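Polyketide synthase (Lyngbya majuscula 19L, PDB 3QIT) contributes the thioesterase domain CurM TE, an alpha/beta hydrolase linked to terminal alkene formation in curacin A biosynthesis, probably through thioester hydrolysis, decarboxylation and sulfate loss. Local coordinates at residues Trp42-Val45 / Ala46-Leu49; Thr74-Ser78 / Leu79-Ala83; Asn142-Thr145 / Thr146-Tyr150; Pro158-Asp162 / Val163-Ala167. All coordinates share one frame; numbering follows the deposited sequence.

Contact 1 (Trp42-Val45 / Ala46-Leu49); sequences WQEV and ALPL
Leu47 lies one helical turn beyond Gln43, and its branch can be traced outward along that residue. At the base, CB of Leu47 is 3.7 Å from Gln43 O. CG comes closer to the same carbonyl oxygen, with Leu47 CG 3.3 Å from Gln43 O, because chi1 of -64° sets it beside its own backbone N, the atom that donates to that oxygen. At the tip, Leu47 CD1 rests 3.8 Å from Gln43 CG, the two chains meeting at a slant. Glu44 OE2 also comes near this methyl, 4.1 Å from Leu47 CD1. Cut back to an alanine, Leu47 would probably no longer cover Gln43 CG, and a gap would open against Trp21, which the leucine also touches. The polar end of Gln43 points elsewhere: its OE1 accepts from Trp21 NE1.

These turns begin helix 43-51, the connection between parallel strands 28-32 and 55-59 in a beta-alpha-beta unit of the alpha/beta hydrolase sheet. Backbone bonds from Ala46 N to Trp42 O and from Leu47 N to Gln43 O (2.9 Å, N-H...O 157°) start the helix. The ladder then skips a rung, since Pro48 has no N-H; its ring carbon CD sits 3.2 Å from Glu44 O instead, and the helix is kinked there. On the buried flank Val45 and Leu49 run side by side, pointing the same way, with Val45 CG1 3.9 Å from Leu49 CD1. Leu49 continues inward onto Val29 and Val56, and Val45 leans on Ala276 of helix 276-284.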
loop_
_atom_site.group_PDB
_atom_site.type_symbol
_atom_site.label_atom_id
_atom_site.label_comp_id
_atom_site.label_asym_id
_atom_site.label_seq_id
_atom_site.Cartn_x
_atom_site.Cartn_y
_atom_site.Cartn_z
ATOM N N TRP B 42 3.127 -8.527 24.964
ATOM C CA TRP B 42 3.183 -7.466 25.969
ATOM C C TRP B 42 2.771 -7.930 27.344
ATOM O O TRP B 42 2.797 -7.133 28.273
ATOM C CB TRP B 42 2.270 -6.294 25.560
ATOM C CG TRP B 42 2.849 -5.463 24.436
ATOM C CD1 TRP B 42 2.466 -5.482 23.126
ATOM C CD2 TRP B 42 3.941 -4.542 24.534
ATOM N NE1 TRP B 42 3.241 -4.595 22.400
ATOM C CE2 TRP B 42 4.156 -4.010 23.244
ATOM C CE3 TRP B 42 4.755 -4.103 25.598
ATOM C CZ2 TRP B 42 5.147 -3.039 22.978
ATOM C CZ3 TRP B 42 5.740 -3.138 25.333
ATOM C CH2 TRP B 42 5.939 -2.627 24.027
ATOM N N GLN B 43 2.405 -9.204 27.497
ATOM C CA GLN B 43 1.761 -9.639 28.756
ATOM C C GLN B 43 2.584 -9.358 30.015
ATOM O O GLN B 43 2.033 -8.956 31.050
ATOM C CB GLN B 43 1.410 -11.123 28.690
ATOM C CG GLN B 43 0.761 -11.627 29.986
ATOM C CD GLN B 43 -0.177 -12.772 29.743
ATOM O OE1 GLN B 43 -1.333 -12.565 29.409
ATOM N NE2 GLN B 43 0.302 -13.985 29.937
ATOM N N GLU B 44 3.887 -9.610 29.949
ATOM C CA GLU B 44 4.742 -9.415 31.121
ATOM C C GLU B 44 4.860 -7.954 31.549
ATOM O O GLU B 44 5.048 -7.676 32.734
ATOM C CB GLU B 44 6.102 -10.087 30.927
ATOM C CG GLU B 44 6.020 -11.635 31.048
ATOM C CD GLU B 44 5.475 -12.092 32.413
ATOM O OE1 GLU B 44 6.062 -11.728 33.461
ATOM O OE2 GLU B 44 4.447 -12.804 32.449
ATOM N N VAL B 45 4.765 -7.031 30.590
ATOM C CA VAL B 45 4.607 -5.601 30.900
ATOM C C VAL B 45 3.183 -5.250 31.386
ATOM O O VAL B 45 3.005 -4.426 32.299
ATOM C CB VAL B 45 4.979 -4.731 29.669
ATOM C CG1 VAL B 45 4.785 -3.231 29.966
ATOM C CG2 VAL B 45 6.429 -5.029 29.205
ATOM N N ALA B 46 2.176 -5.856 30.753
ATOM C CA ALA B 46 0.791 -5.500 30.984
ATOM C C ALA B 46 0.315 -5.896 32.396
ATOM O O ALA B 46 -0.440 -5.135 33.022
ATOM C CB ALA B 46 -0.091 -6.144 29.933
ATOM N N LEU B 47 0.741 -7.062 32.881
ATOM C CA LEU B 47 0.226 -7.542 34.183
ATOM C C LEU B 47 0.468 -6.528 35.322
ATOM O O LEU B 47 -0.489 -6.142 35.993
ATOM C CB LEU B 47 0.713 -8.973 34.535
ATOM C CG LEU B 47 0.194 -10.037 33.543
ATOM C CD1 LEU B 47 0.802 -11.420 33.783
ATOM C CD2 LEU B 47 -1.318 -10.110 33.584
ATOM N N PRO B 48 1.720 -6.054 35.498
ATOM C CA PRO B 48 1.931 -5.085 36.583
ATOM C C PRO B 48 1.219 -3.753 36.352
ATOM O O PRO B 48 0.816 -3.114 37.325
ATOM C CB PRO B 48 3.455 -4.886 36.607
ATOM C CG PRO B 48 3.964 -5.516 35.373
ATOM C CD PRO B 48 2.994 -6.556 34.966
ATOM N N LEU B 49 1.065 -3.327 35.093
ATOM C CA LEU B 49 0.290 -2.097 34.810
ATOM C C LEU B 49 -1.181 -2.254 35.146
ATOM O O LEU B 49 -1.806 -1.344 35.712
ATOM C CB LEU B 49 0.404 -1.678 33.335
ATOM C CG LEU B 49 1.779 -1.267 32.818
ATOM C CD1 LEU B 49 1.750 -1.164 31.285
ATOM C CD2 LEU B 49 2.205 0.053 33.452
#

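Contact 2 (Thr74-Ser78 / Leu79-Ala83); sequences TSYSS and LTFLA
Ser77 and Thr80 meet at the N-terminus of helix 78-91, where Ser77 is the N-cap. Its OG accepts from Thr80 N at 3.1 Å along an almost straight N-H...O line of 169°. A chi1 of 64° holds this hydroxyl between the backbone N and the carbonyl carbon of Ser77, turned toward the first helical turn.

Among side-chain to main-chain bonds, the second is shorter: Thr80 OG1 donates to Ser75 O at 2.6 Å, approaching in the carbonyl plane. Thr80 OG1 also bonds to Thr74 OG1 of the second subunit, and Ser75 OG meets Ser75 OG of that subunit. A valine at Thr80 would probably leave Ser75 O without this donor and Thr74 of the second subunit without its hydroxyl mate.

The main chain takes over with Phe81 N to Ser77 O, 3.1 Å, and Leu82 N to Ser78 O, 2.8 Å. Leu79 N gives its hydrogen to a water 3.0 Å away.

Apolar contact is lighter. Phe81 CZ arrives at the edge of the Tyr76 ring, near its plane, 4.1 Å from Tyr76 CD1, and the two side chains are set at an angle to each other. Tyr76 OH reaches on to Asp202, while Phe81 packs against Leu108 of helix 104-115.

The amides of Leu79, Thr80 and Phe81 thus each have an acceptor: a water, the Ser77 hydroxyl and the Ser77 carbonyl. Thr80 N is held by the cap while its OG1 ties the preceding turn to the second subunit, so the helix start and the interface probably depend on the same residue.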
loop_
_atom_site.group_PDB
_atom_site.type_symbol
_atom_site.label_atom_id
_atom_site.label_comp_id
_atom_site.label_asym_id
_atom_site.label_seq_id
_atom_site.Cartn_x
_atom_site.Cartn_y
_atom_site.Cartn_z
ATOM N N THR B 74 -0.185 -6.727 -1.387
ATOM C CA THR B 74 0.210 -5.319 -1.501
ATOM C C THR B 74 -0.437 -4.422 -0.450
ATOM O O THR B 74 -0.064 -3.258 -0.293
ATOM C CB THR B 74 -0.079 -4.743 -2.899
ATOM O OG1 THR B 74 -1.454 -4.944 -3.238
ATOM C CG2 THR B 74 0.817 -5.387 -3.933
ATOM N N SER B 75 -1.391 -4.987 0.275
ATOM C CA SER B 75 -2.081 -4.287 1.371
ATOM C C SER B 75 -1.181 -4.131 2.587
ATOM O O SER B 75 -1.427 -3.256 3.429
ATOM C CB SER B 75 -3.382 -5.015 1.753
ATOM O OG SER B 75 -4.299 -5.026 0.655
ATOM N N TYR B 76 -0.161 -4.983 2.709
ATOM C CA TYR B 76 0.780 -4.882 3.833
ATOM C C TYR B 76 1.751 -3.737 3.574
ATOM O O TYR B 76 2.621 -3.809 2.684
ATOM C CB TYR B 76 1.549 -6.196 4.030
ATOM C CG TYR B 76 0.723 -7.325 4.602
ATOM C CD1 TYR B 76 0.260 -7.281 5.914
ATOM C CD2 TYR B 76 0.408 -8.441 3.829
ATOM C CE1 TYR B 76 -0.494 -8.326 6.442
ATOM C CE2 TYR B 76 -0.368 -9.496 4.342
ATOM C CZ TYR B 76 -0.819 -9.423 5.634
ATOM O OH TYR B 76 -1.540 -10.496 6.113
ATOM N N SER B 77 1.580 -2.661 4.327
ATOM C CA SER B 77 2.419 -1.470 4.185
ATOM C C SER B 77 2.395 -0.753 5.521
ATOM O O SER B 77 1.476 -0.984 6.338
ATOM C CB SER B 77 1.866 -0.551 3.089
ATOM O OG SER B 77 0.566 -0.048 3.427
ATOM N N SER B 78 3.375 0.119 5.752
ATOM C CA SER B 78 3.362 0.947 6.957
ATOM C C SER B 78 2.088 1.797 7.021
ATOM O O SER B 78 1.532 1.977 8.102
ATOM C CB SER B 78 4.600 1.841 7.039
ATOM O OG SER B 78 4.820 2.502 5.810
ATOM N N LEU B 79 1.624 2.298 5.877
ATOM C CA LEU B 79 0.390 3.124 5.854
ATOM C C LEU B 79 -0.841 2.322 6.327
ATOM O O LEU B 79 -1.649 2.809 7.115
ATOM C CB LEU B 79 0.122 3.731 4.471
ATOM C CG LEU B 79 -1.111 4.653 4.389
ATOM C CD1 LEU B 79 -0.930 5.942 5.207
ATOM C CD2 LEU B 79 -1.465 5.002 2.943
ATOM N N THR B 80 -0.991 1.097 5.820
ATOM C CA THR B 80 -2.025 0.195 6.320
ATOM C C THR B 80 -1.935 -0.010 7.829
ATOM O O THR B 80 -2.938 0.125 8.531
ATOM C CB THR B 80 -1.977 -1.161 5.603
ATOM O OG1 THR B 80 -2.366 -0.975 4.234
ATOM C CG2 THR B 80 -2.899 -2.175 6.292
ATOM N N PHE B 81 -0.742 -0.328 8.350
ATOM C CA PHE B 81 -0.627 -0.455 9.817
ATOM C C PHE B 81 -0.954 0.843 10.544
ATOM O O PHE B 81 -1.548 0.821 11.642
ATOM C CB PHE B 81 0.768 -0.949 10.237
ATOM C CG PHE B 81 1.089 -2.356 9.759
ATOM C CD1 PHE B 81 0.155 -3.390 9.891
ATOM C CD2 PHE B 81 2.344 -2.661 9.238
ATOM C CE1 PHE B 81 0.441 -4.683 9.479
ATOM C CE2 PHE B 81 2.645 -3.964 8.805
ATOM C CZ PHE B 81 1.692 -4.984 8.931
ATOM N N LEU B 82 -0.545 1.976 9.979
ATOM C CA LEU B 82 -0.856 3.260 10.608
ATOM C C LEU B 82 -2.358 3.513 10.636
ATOM O O LEU B 82 -2.895 3.967 11.637
ATOM C CB LEU B 82 -0.141 4.397 9.892
ATOM C CG LEU B 82 1.334 4.484 10.238
ATOM C CD1 LEU B 82 1.997 5.566 9.390
ATOM C CD2 LEU B 82 1.530 4.744 11.728
ATOM N N ALA B 83 -3.040 3.204 9.534
ATOM C CA ALA B 83 -4.486 3.378 9.485
ATOM C C ALA B 83 -5.176 2.468 10.506
ATOM O O ALA B 83 -6.211 2.827 11.077
ATOM C CB ALA B 83 -5.026 3.100 8.038
HETATM O O HOH W 1 3.408 2.655 3.537
#

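Contact 3 (Asn142-Thr145 / Thr146-Tyr150); sequences NQLT and TCLDY
Thr145 and Asp149 stand one turn apart on helix 140-151, a regular alpha-helix in the region between strands 120-126 and 234-239, where alpha/beta hydrolases commonly carry their lid.

Main-chain bonds give the evidence for the helix: four consecutive i to i+4 pairs span the contact. Thr146 N donates to Asn142 O at 3.0 Å with an angle of 171°. Leu148 N reaches Leu144 O at 2.8 Å, and Asp149 N reaches Thr145 O at 2.9 Å; Cys147 N to Gln143 O is the more bent member, at 150°.

The polar side chains find their main partners outside the contact. Thr145 OG1 bonds back to Val141 O, a turn earlier, and Asp149 OD1 forms a salt bridge with Arg116 of the second subunit. Asp149 OD2 lies 3.3 Å from Thr145 O, two acceptors that do not bond; the charge is met at OD1 by the arginine.

Packing is against the same subunit. Leu144 touches Met226 there, Leu148 touches Arg116, and Cys147 touches Leu79; the two leucines of the helix also approach each other, although their modelled spacing is too short to be trusted. Thr145 and Asp149 run side by side, pointing the same way. With chi1 of -57°, Thr145 holds CG2 anti to its own N, which places that methyl 3.7 Å from Asp149 OD2.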
loop_
_atom_site.group_PDB
_atom_site.type_symbol
_atom_site.label_atom_id
_atom_site.label_comp_id
_atom_site.label_asym_id
_atom_site.label_seq_id
_atom_site.Cartn_x
_atom_site.Cartn_y
_atom_site.Cartn_z
ATOM N N ASN B 142 15.553 -2.767 -9.939
ATOM C CA ASN B 142 15.813 -4.067 -9.335
ATOM C C ASN B 142 14.929 -4.277 -8.108
ATOM O O ASN B 142 14.446 -5.401 -7.880
ATOM C CB ASN B 142 17.297 -4.228 -8.952
ATOM C CG ASN B 142 18.206 -4.392 -10.166
ATOM O OD1 ASN B 142 17.772 -4.817 -11.241
ATOM N ND2 ASN B 142 19.484 -4.059 -9.992
ATOM N N GLN B 143 14.730 -3.211 -7.326
ATOM C CA GLN B 143 13.937 -3.311 -6.089
ATOM C C GLN B 143 12.489 -3.644 -6.411
ATOM O O GLN B 143 11.892 -4.477 -5.747
ATOM C CB GLN B 143 13.968 -2.018 -5.274
ATOM C CG GLN B 143 15.243 -1.813 -4.452
ATOM C CD GLN B 143 15.111 -0.627 -3.508
ATOM O OE1 GLN B 143 14.312 -0.651 -2.564
ATOM N NE2 GLN B 143 15.888 0.416 -3.759
ATOM N N LEU B 144 11.931 -2.990 -7.431
ATOM C CA LEU B 144 10.558 -3.276 -7.820
ATOM C C LEU B 144 10.425 -4.691 -8.389
ATOM O O LEU B 144 9.434 -5.374 -8.136
ATOM C CB LEU B 144 10.031 -2.244 -8.820
ATOM C CG LEU B 144 8.575 -2.431 -9.251
ATOM C CD1 LEU B 144 7.643 -2.330 -8.031
ATOM C CD2 LEU B 144 8.244 -1.368 -10.258
ATOM N N THR B 145 11.424 -5.137 -9.137
ATOM C CA THR B 145 11.391 -6.506 -9.682
ATOM C C THR B 145 11.358 -7.539 -8.549
ATOM O O THR B 145 10.510 -8.449 -8.526
ATOM C CB THR B 145 12.588 -6.785 -10.613
ATOM O OG1 THR B 145 12.618 -5.827 -11.678
ATOM C CG2 THR B 145 12.474 -8.164 -11.223
ATOM N N THR B 146 12.278 -7.384 -7.598
ATOM C CA THR B 146 12.346 -8.268 -6.446
ATOM C C THR B 146 11.028 -8.248 -5.669
ATOM O O THR B 146 10.541 -9.287 -5.220
ATOM C CB THR B 146 13.545 -7.900 -5.530
ATOM O OG1 THR B 146 14.761 -8.047 -6.279
ATOM C CG2 THR B 146 13.602 -8.823 -4.317
ATOM N N CYS B 147 10.448 -7.063 -5.544
ATOM C CA CYS B 147 9.190 -6.894 -4.821
ATOM C C CYS B 147 8.004 -7.576 -5.530
ATOM O O CYS B 147 7.256 -8.338 -4.902
ATOM C CB CYS B 147 8.905 -5.416 -4.624
ATOM S SG CYS B 147 7.300 -5.147 -3.812
ATOM N N LEU B 148 7.864 -7.342 -6.835
ATOM C CA LEU B 148 6.778 -7.943 -7.621
ATOM C C LEU B 148 6.880 -9.463 -7.661
ATOM O O LEU B 148 5.868 -10.171 -7.587
ATOM C CB LEU B 148 6.740 -7.380 -9.042
ATOM C CG LEU B 148 5.755 -6.236 -9.276
ATOM C CD1 LEU B 148 6.087 -5.084 -8.364
ATOM C CD2 LEU B 148 5.772 -5.803 -10.736
ATOM N N ASP B 149 8.105 -9.969 -7.774
ATOM C CA ASP B 149 8.320 -11.428 -7.760
ATOM C C ASP B 149 7.942 -11.973 -6.388
ATOM O O ASP B 149 7.304 -13.027 -6.279
ATOM C CB ASP B 149 9.784 -11.768 -8.074
ATOM C CG ASP B 149 10.152 -11.488 -9.526
ATOM O OD1 ASP B 149 9.247 -11.362 -10.378
ATOM O OD2 ASP B 149 11.357 -11.410 -9.810
ATOM N N TYR B 150 8.323 -11.249 -5.344
ATOM C CA TYR B 150 7.987 -11.713 -3.994
ATOM C C TYR B 150 6.472 -11.696 -3.721
ATOM O O TYR B 150 5.917 -12.689 -3.223
ATOM C CB TYR B 150 8.754 -10.931 -2.936
ATOM C CG TYR B 150 8.477 -11.467 -1.565
ATOM C CD1 TYR B 150 8.996 -12.710 -1.161
ATOM C CD2 TYR B 150 7.648 -10.771 -0.688
ATOM C CE1 TYR B 150 8.727 -13.225 0.092
ATOM C CE2 TYR B 150 7.361 -11.282 0.574
ATOM C CZ TYR B 150 7.911 -12.508 0.958
ATOM O OH TYR B 150 7.632 -13.026 2.199
#

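Contact 4 (Pro158-Asp162 / Val163-Ala167); sequences PIFPD and VATAA
The backbone opens helix 163-173 loosely, Asp162 O receiving only weak bonds from Thr165 N (3.3 Å) and Ala166 N (3.4 Å). The side chain of Asp162, the N-cap residue, makes the firmer grip, its OD1 accepting twice from one residue. Thr165 N comes in nearly along the C-O axis, 2.9 Å from Asp162 OD1. Thr165 OG1 donates to Asp162 OD1 from the syn side at 2.7 Å, lifted 31° out of the carboxylate plane. The branch of Asp162 reaches them because chi1 of 53° folds CG between its own N and carbonyl carbon, over the helix start.

Beside this cap lies an apolar layer. Ala166 CA stands 4.2 Å above the centroid of the Phe160 ring, only 6° off the normal, a CH-pi contact over the face. Thr165 CG2 adds an oblique touch at 3.8 Å from Phe160 CD1. Elsewhere the ring meets Trp199 edge-to-face, and Phe160 pairs by backbone bonds with Val197, tying the loop to strand 196-199.

Thr165 thus faces both ways, hydroxyl to the carboxylate and methyl to the ring. The two bonds to OD1 and the positive end of the helix dipole would probably both steady the negative Asp162.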
loop_
_atom_site.group_PDB
_atom_site.type_symbol
_atom_site.label_atom_id
_atom_site.label_comp_id
_atom_site.label_asym_id
_atom_site.label_seq_id
_atom_site.Cartn_x
_atom_site.Cartn_y
_atom_site.Cartn_z
ATOM N N PRO B 158 7.305 -23.370 7.835
ATOM C CA PRO B 158 7.747 -24.703 8.223
ATOM C C PRO B 158 6.666 -25.415 9.028
ATOM O O PRO B 158 5.836 -24.767 9.701
ATOM C CB PRO B 158 8.970 -24.429 9.117
ATOM C CG PRO B 158 8.803 -23.032 9.591
ATOM C CD PRO B 158 8.124 -22.310 8.448
ATOM N N ILE B 159 6.675 -26.735 8.937
ATOM C CA ILE B 159 5.747 -27.569 9.694
ATOM C C ILE B 159 6.532 -28.129 10.876
ATOM O O ILE B 159 7.459 -28.909 10.674
ATOM C CB ILE B 159 5.233 -28.721 8.831
ATOM C CG1 ILE B 159 4.590 -28.197 7.539
ATOM C CG2 ILE B 159 4.265 -29.582 9.642
ATOM C CD1 ILE B 159 4.862 -29.062 6.315
ATOM N N PHE B 160 6.170 -27.715 12.094
ATOM C CA PHE B 160 6.799 -28.200 13.316
ATOM C C PHE B 160 6.038 -29.442 13.750
ATOM O O PHE B 160 4.837 -29.573 13.470
ATOM C CB PHE B 160 6.725 -27.178 14.464
ATOM C CG PHE B 160 7.329 -25.841 14.150
ATOM C CD1 PHE B 160 8.718 -25.677 14.126
ATOM C CD2 PHE B 160 6.517 -24.732 13.967
ATOM C CE1 PHE B 160 9.297 -24.419 13.856
ATOM C CE2 PHE B 160 7.094 -23.462 13.704
ATOM C CZ PHE B 160 8.470 -23.316 13.632
ATOM N N PRO B 161 6.727 -30.362 14.419
ATOM C CA PRO B 161 6.022 -31.565 14.866
ATOM C C PRO B 161 4.999 -31.301 15.976
ATOM O O PRO B 161 4.039 -32.067 16.105
ATOM C CB PRO B 161 7.148 -32.466 15.380
ATOM C CG PRO B 161 8.295 -31.588 15.631
ATOM C CD PRO B 161 8.185 -30.466 14.624
ATOM N N ASP B 162 5.215 -30.247 16.768
ATOM C CA ASP B 162 4.332 -29.897 17.894
ATOM C C ASP B 162 4.524 -28.453 18.365
ATOM O O ASP B 162 5.442 -27.758 17.920
ATOM C CB ASP B 162 4.516 -30.874 19.078
ATOM C CG ASP B 162 5.963 -31.014 19.518
ATOM O OD1 ASP B 162 6.724 -30.034 19.453
ATOM O OD2 ASP B 162 6.351 -32.126 19.938
ATOM N N VAL B 163 3.650 -28.000 19.266
ATOM C CA VAL B 163 3.701 -26.616 19.732
ATOM C C VAL B 163 4.962 -26.385 20.558
ATOM O O VAL B 163 5.540 -25.306 20.494
ATOM C CB VAL B 163 2.411 -26.221 20.536
ATOM C CG1 VAL B 163 2.535 -24.803 21.123
ATOM C CG2 VAL B 163 1.210 -26.300 19.632
ATOM N N ALA B 164 5.402 -27.405 21.302
ATOM C CA ALA B 164 6.626 -27.303 22.114
ATOM C C ALA B 164 7.845 -26.927 21.248
ATOM O O ALA B 164 8.713 -26.186 21.687
ATOM C CB ALA B 164 6.899 -28.619 22.831
ATOM N N THR B 165 7.902 -27.466 20.037
ATOM C CA THR B 165 8.997 -27.159 19.103
ATOM C C THR B 165 8.926 -25.697 18.636
ATOM O O THR B 165 9.947 -25.015 18.573
ATOM C CB THR B 165 9.017 -28.154 17.933
ATOM O OG1 THR B 165 9.224 -29.481 18.450
ATOM C CG2 THR B 165 10.130 -27.809 16.938
ATOM N N ALA B 166 7.706 -25.199 18.389
ATOM C CA ALA B 166 7.521 -23.802 18.011
ATOM C C ALA B 166 7.921 -22.928 19.173
ATOM O O ALA B 166 8.587 -21.900 18.983
ATOM C CB ALA B 166 6.060 -23.515 17.628
ATOM N N ALA B 167 7.513 -23.317 20.385
ATOM C CA ALA B 167 7.900 -22.532 21.565
ATOM C C ALA B 167 9.411 -22.490 21.738
ATOM O O ALA B 167 9.944 -21.455 22.104
ATOM C CB ALA B 167 7.250 -23.096 22.829
#

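Overall arrangement
Contact 1 sits in a beta-alpha-beta unit, packed against the central sheet; contact 2 is the most fully buried, although it lies at the subunit interface. Contacts 3 and 4 are partly buried and peripheral, their centres about 25 and 23 Å from the centre of the chain, on successive helices, 140-151 and 163-173. Contacts 2 and 3 share a side of the chain, their nearest atoms about 6 Å apart, and both reach the second subunit, contact 2 through hydroxyls and contact 3 through a carboxylate. Contacts 2 and 4 each cap a helix, with a neutral serine and a charged aspartate respectively. Contact 1 covers the first turns of a helix, kinked by a proline, and contact 3 lies inside one.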